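Local coordinates for protein diguanylate cyclase (Pseudomonas aeruginosa, PDB 5M3C) that combines a GGDEF domain and an EAL domain in one diguanylate cyclase chain, modelled with guanosine-5'-triphosphate and calcium, at residues R184-R188 and D189-L193; E282-E285 and Q286-Q290; A316-H319 and G320-R323. All coordinates share one frame; numbering follows the deposited sequence.

How the contacts relate
The three contacts follow one another along the EAL domain, a TIM-like barrel of outer helices and mostly parallel strands, 192-200 running against its neighbours. Contact 1 ends helix 168-187 and leads into strand 192-200. Contact 2 lies on helix 280-291, before strand 298-303 in the chain, and contact 3 on helix 312-324, after it. The two helices are neighbours: the centres of contacts 2 and 3 lie about 15 Å apart, and L284 CD1 meets L321 CD2 at 3.8 Å. Contact 1 stands apart, its centre about 21 Å from that of contact 2 and 29 Å from that of contact 3. The strands beside these helices carry N269, E301 and D331 of a calcium site.

Contact 1 of 3, residues R184-R188 and D189-L193; sequences RALER and DELQL
Helix 168-187 ends here, and the chain turns through R188-L191 into strand 192-200 of the EAL domain. The turn is closed by one backbone bond from E190 N to A185 O, 2.8 Å long and almost straight at 179°. The donor lies in the carbonyl plane, on a lone pair of the A185 oxygen. It corresponds to the six-to-one bond of a Schellman motif, here incomplete, and D189 takes the left-handed backbone conformation expected after the last helical turn (phi 48°). The companion bond is not made, since D189 N stays 3.8 Å from L186 O.

Apolar groups pack beneath the turn. A185 CB touches E190 CB at 4.1 Å and reaches the CD2 branch of L191 at the same distance. The other branch of L191 runs on to L186, CD1 against CD1 at 3.6 Å, with the two side chains crossing at a slant. L191 can reach both partners because its CG stands beside the backbone N and opposite the carbonyl carbon (chi1 -61°), which turns the isobutyl group back under the helix end. W215 on strand 206-217 covers A185 and L191, while P240 and L241 of helix 238-259 meet L186 and L191 respectively.

The outer side of the turn is polar. R188 CB rests alongside E190 CG at 3.9 Å, an aliphatic touch only, since R188 NE and E190 OE2 are 5.6 Å apart. The D189 carboxylate is held from outside the turn: OD1 accepts a hydrogen bond from W244 NE1.

One straight backbone bond joins the turn to the helix end, over a small leucine-alanine cluster, while D189 ties the turn to helix 238-259; the separated R188 and E190 charges could contribute only a weak attraction.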
loop_
_atom_site.group_PDB
_atom_site.type_symbol
_atom_site.label_atom_id
_atom_site.label_comp_id
_atom_site.label_asym_id
_atom_site.label_seq_id
_atom_site.Cartn_x
_atom_site.Cartn_y
_atom_site.Cartn_z
ATOM N N ARG B 184 -19.803 25.406 11.915
ATOM C CA ARG B 184 -19.966 26.617 12.718
ATOM C C ARG B 184 -18.716 26.936 13.525
ATOM O O ARG B 184 -18.202 28.054 13.474
ATOM C CB ARG B 184 -21.152 26.462 13.663
ATOM C CG ARG B 184 -22.493 26.528 12.958
ATOM C CD ARG B 184 -23.649 26.276 13.907
ATOM N NE ARG B 184 -24.799 27.095 13.543
ATOM C CZ ARG B 184 -25.047 28.300 14.047
ATOM N NH1 ARG B 184 -24.236 28.831 14.954
ATOM N NH2 ARG B 184 -26.117 28.976 13.650
ATOM N N ALA B 185 -18.237 25.947 14.270
ATOM C CA ALA B 185 -17.070 26.108 15.127
ATOM C C ALA B 185 -15.886 26.620 14.323
ATOM O O ALA B 185 -15.115 27.474 14.783
ATOM C CB ALA B 185 -16.723 24.784 15.785
ATOM N N LEU B 186 -15.751 26.086 13.116
ATOM C CA LEU B 186 -14.683 26.479 12.218
ATOM C C LEU B 186 -14.871 27.936 11.795
ATOM O O LEU B 186 -13.908 28.692 11.668
ATOM C CB LEU B 186 -14.694 25.565 10.993
ATOM C CG LEU B 186 -13.354 25.197 10.363
ATOM C CD1 LEU B 186 -12.324 24.844 11.426
ATOM C CD2 LEU B 186 -13.550 24.035 9.402
ATOM N N GLU B 187 -16.128 28.318 11.601
ATOM C CA GLU B 187 -16.486 29.626 11.065
ATOM C C GLU B 187 -16.559 30.698 12.153
ATOM O O GLU B 187 -16.676 31.886 11.858
ATOM C CB GLU B 187 -17.835 29.511 10.347
ATOM C CG GLU B 187 -18.375 30.802 9.753
ATOM C CD GLU B 187 -19.692 30.590 9.025
ATOM O OE1 GLU B 187 -20.401 31.587 8.768
ATOM O OE2 GLU B 187 -20.019 29.422 8.713
ATOM N N ARG B 188 -16.493 30.273 13.411
ATOM C CA ARG B 188 -16.590 31.196 14.536
ATOM C C ARG B 188 -15.396 31.063 15.474
ATOM O O ARG B 188 -15.443 31.517 16.618
ATOM C CB ARG B 188 -17.883 30.940 15.303
ATOM C CG ARG B 188 -19.137 31.289 14.521
ATOM C CD ARG B 188 -20.350 30.548 15.060
ATOM N NE ARG B 188 -21.607 31.076 14.529
ATOM C CZ ARG B 188 -22.125 30.753 13.346
ATOM N NH1 ARG B 188 -23.275 31.288 12.963
ATOM N NH2 ARG B 188 -21.499 29.902 12.542
ATOM N N ASP B 189 -14.327 30.442 14.981
ATOM C CA ASP B 189 -13.115 30.241 15.770
ATOM C C ASP B 189 -13.447 29.691 17.154
ATOM O O ASP B 189 -13.008 30.238 18.166
ATOM C CB ASP B 189 -12.337 31.555 15.904
ATOM C CG ASP B 189 -11.954 32.150 14.558
ATOM O OD1 ASP B 189 -11.421 31.412 13.703
ATOM O OD2 ASP B 189 -12.180 33.363 14.355
ATOM N N GLU B 190 -14.221 28.609 17.193
ATOM C CA GLU B 190 -14.603 27.993 18.467
ATOM C C GLU B 190 -13.838 26.699 18.751
ATOM O O GLU B 190 -14.083 26.035 19.756
ATOM C CB GLU B 190 -16.114 27.757 18.519
ATOM C CG GLU B 190 -16.911 29.048 18.629
ATOM C CD GLU B 190 -18.394 28.815 18.838
ATOM O OE1 GLU B 190 -18.889 27.733 18.451
ATOM O OE2 GLU B 190 -19.064 29.722 19.384
ATOM N N LEU B 191 -12.913 26.343 17.867
ATOM C CA LEU B 191 -11.952 25.293 18.168
ATOM C C LEU B 191 -10.841 25.903 19.016
ATOM O O LEU B 191 -10.738 27.125 19.126
ATOM C CB LEU B 191 -11.379 24.692 16.883
ATOM C CG LEU B 191 -12.401 24.037 15.952
ATOM C CD1 LEU B 191 -11.722 23.505 14.701
ATOM C CD2 LEU B 191 -13.153 22.923 16.665
ATOM N N GLN B 192 -10.024 25.055 19.630
ATOM C CA GLN B 192 -8.935 25.521 20.478
ATOM C C GLN B 192 -7.694 24.661 20.279
ATOM O O GLN B 192 -7.792 23.450 20.099
ATOM C CB GLN B 192 -9.358 25.500 21.950
ATOM N N LEU B 193 -6.526 25.295 20.303
ATOM C CA LEU B 193 -5.266 24.571 20.218
ATOM C C LEU B 193 -4.718 24.310 21.618
ATOM O O LEU B 193 -4.725 25.198 22.473
ATOM C CB LEU B 193 -4.241 25.361 19.398
ATOM C CG LEU B 193 -4.548 25.559 17.910
ATOM C CD1 LEU B 193 -3.590 26.559 17.278
ATOM C CD2 LEU B 193 -4.495 24.231 17.174
#

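Contact 2 of 3, residues E282-E285 and Q286-Q290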
loop_
_atom_site.group_PDB
_atom_site.type_symbol
_atom_site.label_atom_id
_atom_site.label_comp_id
_atom_site.label_asym_id
_atom_site.label_seq_id
_atom_site.Cartn_x
_atom_site.Cartn_y
_atom_site.Cartn_z
ATOM N N GLU B 282 2.547 28.661 -1.002
ATOM C CA GLU B 282 2.299 30.093 -1.144
ATOM C C GLU B 282 1.583 30.608 0.095
ATOM O O GLU B 282 1.945 31.641 0.659
ATOM C CB GLU B 282 1.451 30.379 -2.388
ATOM C CG GLU B 282 2.243 30.512 -3.683
ATOM C CD GLU B 282 2.873 29.210 -4.146
ATOM O OE1 GLU B 282 3.519 29.217 -5.215
ATOM O OE2 GLU B 282 2.725 28.181 -3.453
ATOM N N ARG B 283 0.565 29.864 0.510
ATOM C CA ARG B 283 -0.234 30.213 1.674
ATOM C C ARG B 283 0.565 30.115 2.967
ATOM O O ARG B 283 0.465 30.978 3.835
ATOM C CB ARG B 283 -1.450 29.292 1.757
ATOM C CG ARG B 283 -2.077 29.218 3.137
ATOM C CD ARG B 283 -2.448 30.593 3.661
ATOM N NE ARG B 283 -3.652 30.533 4.479
ATOM C CZ ARG B 283 -4.168 31.564 5.138
ATOM N NH1 ARG B 283 -5.272 31.400 5.852
ATOM N NH2 ARG B 283 -3.586 32.756 5.089
ATOM N N LEU B 284 1.342 29.050 3.104
ATOM C CA LEU B 284 2.138 28.853 4.306
ATOM C C LEU B 284 3.082 30.022 4.530
ATOM O O LEU B 284 3.183 30.552 5.634
ATOM C CB LEU B 284 2.937 27.554 4.219
ATOM C CG LEU B 284 2.557 26.518 5.273
ATOM C CD1 LEU B 284 3.318 25.222 5.048
ATOM C CD2 LEU B 284 2.835 27.072 6.662
ATOM N N GLU B 285 3.731 30.459 3.469
ATOM C CA GLU B 285 4.695 31.536 3.563
ATOM C C GLU B 285 3.994 32.757 4.065
ATOM O O GLU B 285 4.413 33.368 5.017
ATOM C CB GLU B 285 5.215 31.808 2.159
ATOM C CG GLU B 285 6.406 32.732 2.028
ATOM C CD GLU B 285 6.947 32.778 0.612
ATOM O OE1 GLU B 285 7.479 33.815 0.208
ATOM O OE2 GLU B 285 6.840 31.782 -0.107
ATOM N N GLN B 286 2.819 33.066 3.547
ATOM C CA GLN B 286 2.142 34.249 4.040
ATOM C C GLN B 286 1.832 34.128 5.480
ATOM O O GLN B 286 1.992 35.067 6.223
ATOM C CB GLN B 286 0.829 34.454 3.352
ATOM C CG GLN B 286 0.936 34.334 1.863
ATOM C CD GLN B 286 -0.188 35.044 1.166
ATOM O OE1 GLN B 286 -1.277 35.208 1.728
ATOM N NE2 GLN B 286 0.064 35.477 -0.063
ATOM N N LEU B 287 1.385 32.961 5.890
ATOM C CA LEU B 287 1.023 32.801 7.303
ATOM C C LEU B 287 2.174 33.125 8.242
ATOM O O LEU B 287 1.971 33.680 9.324
ATOM C CB LEU B 287 0.545 31.374 7.577
ATOM C CG LEU B 287 -0.896 31.058 7.181
ATOM C CD1 LEU B 287 -1.290 29.687 7.702
ATOM C CD2 LEU B 287 -1.844 32.123 7.710
ATOM N N LEU B 288 3.380 32.761 7.825
ATOM C CA LEU B 288 4.584 32.975 8.622
ATOM C C LEU B 288 4.946 34.453 8.637
ATOM O O LEU B 288 5.233 35.039 9.684
ATOM C CB LEU B 288 5.732 32.178 8.014
ATOM C CG LEU B 288 5.438 30.681 7.917
ATOM C CD1 LEU B 288 6.216 30.031 6.783
ATOM C CD2 LEU B 288 5.730 30.017 9.253
ATOM N N GLU B 289 4.927 35.034 7.445
ATOM C CA GLU B 289 5.206 36.445 7.237
ATOM C C GLU B 289 4.305 37.330 8.100
ATOM O O GLU B 289 4.770 38.300 8.701
ATOM C CB GLU B 289 5.034 36.766 5.745
ATOM C CG GLU B 289 4.349 38.086 5.426
ATOM C CD GLU B 289 3.755 38.102 4.029
ATOM O OE1 GLU B 289 2.702 38.747 3.838
ATOM O OE2 GLU B 289 4.334 37.463 3.125
ATOM N N GLN B 290 3.022 36.982 8.166
ATOM C CA GLN B 290 2.051 37.752 8.941
ATOM C C GLN B 290 2.352 37.743 10.433
ATOM O O GLN B 290 2.156 38.747 11.117
ATOM C CB GLN B 290 0.642 37.209 8.720
ATOM C CG GLN B 290 0.082 37.495 7.342
ATOM C CD GLN B 290 -1.297 36.904 7.150
ATOM O OE1 GLN B 290 -1.765 36.109 7.968
ATOM N NE2 GLN B 290 -1.956 37.287 6.064
#
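L287 lies against the R283 guanidinium from one side: its CD2 methyl sits over a face of the flat group, offset toward the rim, 3.5 Å from R283 CZ. The aliphatic part joins in, with R283 CD at 3.9 Å from L287 CG. R283 starts with CG opposite its backbone N (chi1 160°), then bends at chi2 and chi3, which folds the guanidinium along the helix surface to the next turn. There NH1 forms a salt bridge with D243 of helix 238-259. The leucine thus covers a group whose charge is probably balanced largely by D243.

L284 and L288 are related by the same four-residue step. Their nearest tips, L284 CD2 and L288 CD1, stand a loose 4.5 Å apart, and both side chains lean on L298 of strand 298-303. Exposed E285 and E289 keep their like-charged carboxylates apart, OE1 to OE2 5.6 Å.

Underneath run ordinary helical bonds, L287 N to R283 O at 3.0 Å and E289 N to E285 O at 3.0 Å, the latter nearly straight at 176°. Leucines on the inner flank and exposed E282, E285, Q286 and E289 suit an amphipathic helix packed on the outside of a TIM-like barrel, with R283 at the border.

Contact 3 of 3, residues A316-H319 and G320-R323; sequences AVLH and GLKR
H319 O receives two backbone donors from the following turn. R323 N bonds to it at 2.8 Å and approaches close to the line of the carbonyl, whereas the bond from K322 N, also 2.8 Å, is weak because the N-H...O angle is only 116°. K322 N is itself shared, since it also bonds to L318 O at 3.2 Å from above that carbonyl's plane. Two residues earlier, L321 N donates to V317 O at 2.8 Å.

The inner flank of the helix is apolar, with V317 at its border. V317 CG1 meets L321 CG at 4.2 Å, and L318 CD2 lies 4.4 Å from L321 CD1. L318 and L321 both rest on L328 of strand 327-333, and they reach I302 and L300, respectively, on strand 298-303. Helix 312-324 is the main helix of the beta-alpha-beta crossover from strand 298-303 to its parallel neighbour 327-333 in the EAL barrel.

On the outer side, R323 bends at chi3 (-50°) and brings its guanidinium back along the helix. NH1 then lies 3.7 Å from H319 CB, which sits at the edge of the guanidinium, in its plane. K322 goes another way: bends at chi2 and chi3 curl its chain past P347, and NZ forms a salt bridge with D349.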
loop_
_atom_site.group_PDB
_atom_site.type_symbol
_atom_site.label_atom_id
_atom_site.label_comp_id
_atom_site.label_asym_id
_atom_site.label_seq_id
_atom_site.Cartn_x
_atom_site.Cartn_y
_atom_site.Cartn_z
ATOM N N ALA B 316 8.008 16.312 -4.394
ATOM C CA ALA B 316 8.394 17.628 -4.900
ATOM C C ALA B 316 7.917 18.742 -3.965
ATOM O O ALA B 316 8.585 19.766 -3.807
ATOM C CB ALA B 316 7.837 17.836 -6.301
ATOM N N VAL B 317 6.757 18.535 -3.350
ATOM C CA VAL B 317 6.214 19.493 -2.395
ATOM C C VAL B 317 7.055 19.506 -1.122
ATOM O O VAL B 317 7.401 20.571 -0.612
ATOM C CB VAL B 317 4.753 19.161 -2.031
ATOM C CG1 VAL B 317 4.256 20.072 -0.917
ATOM C CG2 VAL B 317 3.862 19.283 -3.256
ATOM N N LEU B 318 7.383 18.320 -0.619
ATOM C CA LEU B 318 8.188 18.194 0.592
ATOM C C LEU B 318 9.496 18.965 0.466
ATOM O O LEU B 318 9.990 19.521 1.448
ATOM C CB LEU B 318 8.472 16.723 0.902
ATOM C CG LEU B 318 7.274 15.927 1.424
ATOM C CD1 LEU B 318 7.610 14.447 1.492
ATOM C CD2 LEU B 318 6.833 16.435 2.788
ATOM N N HIS B 319 10.057 18.993 -0.740
ATOM C CA HIS B 319 11.231 19.819 -1.007
ATOM C C HIS B 319 10.857 21.292 -0.896
ATOM O O HIS B 319 11.518 22.057 -0.196
ATOM C CB HIS B 319 11.802 19.532 -2.395
ATOM C CG HIS B 319 12.516 18.221 -2.495
ATOM N ND1 HIS B 319 13.672 17.949 -1.797
ATOM C CD2 HIS B 319 12.242 17.110 -3.219
ATOM C CE1 HIS B 319 14.078 16.724 -2.081
ATOM N NE2 HIS B 319 13.227 16.194 -2.943
ATOM N N GLY B 320 9.786 21.675 -1.586
ATOM C CA GLY B 320 9.285 23.046 -1.545
ATOM C C GLY B 320 9.097 23.558 -0.129
ATOM O O GLY B 320 9.378 24.720 0.164
ATOM N N LEU B 321 8.619 22.686 0.754
ATOM C CA LEU B 321 8.417 23.050 2.149
ATOM C C LEU B 321 9.754 23.287 2.839
ATOM O O LEU B 321 9.871 24.169 3.689
ATOM C CB LEU B 321 7.625 21.963 2.881
ATOM C CG LEU B 321 6.160 21.808 2.461
ATOM C CD1 LEU B 321 5.506 20.645 3.190
ATOM C CD2 LEU B 321 5.390 23.095 2.715
ATOM N N LYS B 322 10.764 22.502 2.470
ATOM C CA LYS B 322 12.103 22.677 3.029
ATOM C C LYS B 322 12.749 23.952 2.497
ATOM O O LYS B 322 13.469 24.646 3.218
ATOM C CB LYS B 322 12.986 21.471 2.708
ATOM C CG LYS B 322 12.720 20.265 3.590
ATOM C CD LYS B 322 13.135 20.511 5.035
ATOM C CE LYS B 322 14.646 20.573 5.193
ATOM N NZ LYS B 322 15.049 20.679 6.622
ATOM N N ARG B 323 12.477 24.257 1.234
ATOM C CA ARG B 323 12.988 25.464 0.602
ATOM C C ARG B 323 12.542 26.688 1.398
ATOM O O ARG B 323 13.263 27.683 1.477
ATOM C CB ARG B 323 12.481 25.554 -0.838
ATOM C CG ARG B 323 13.514 26.034 -1.848
ATOM C CD ARG B 323 13.068 25.722 -3.269
ATOM N NE ARG B 323 12.666 24.322 -3.414
ATOM C CZ ARG B 323 12.011 23.829 -4.461
ATOM N NH1 ARG B 323 11.688 22.542 -4.495
ATOM N NH2 ARG B 323 11.674 24.619 -5.473
#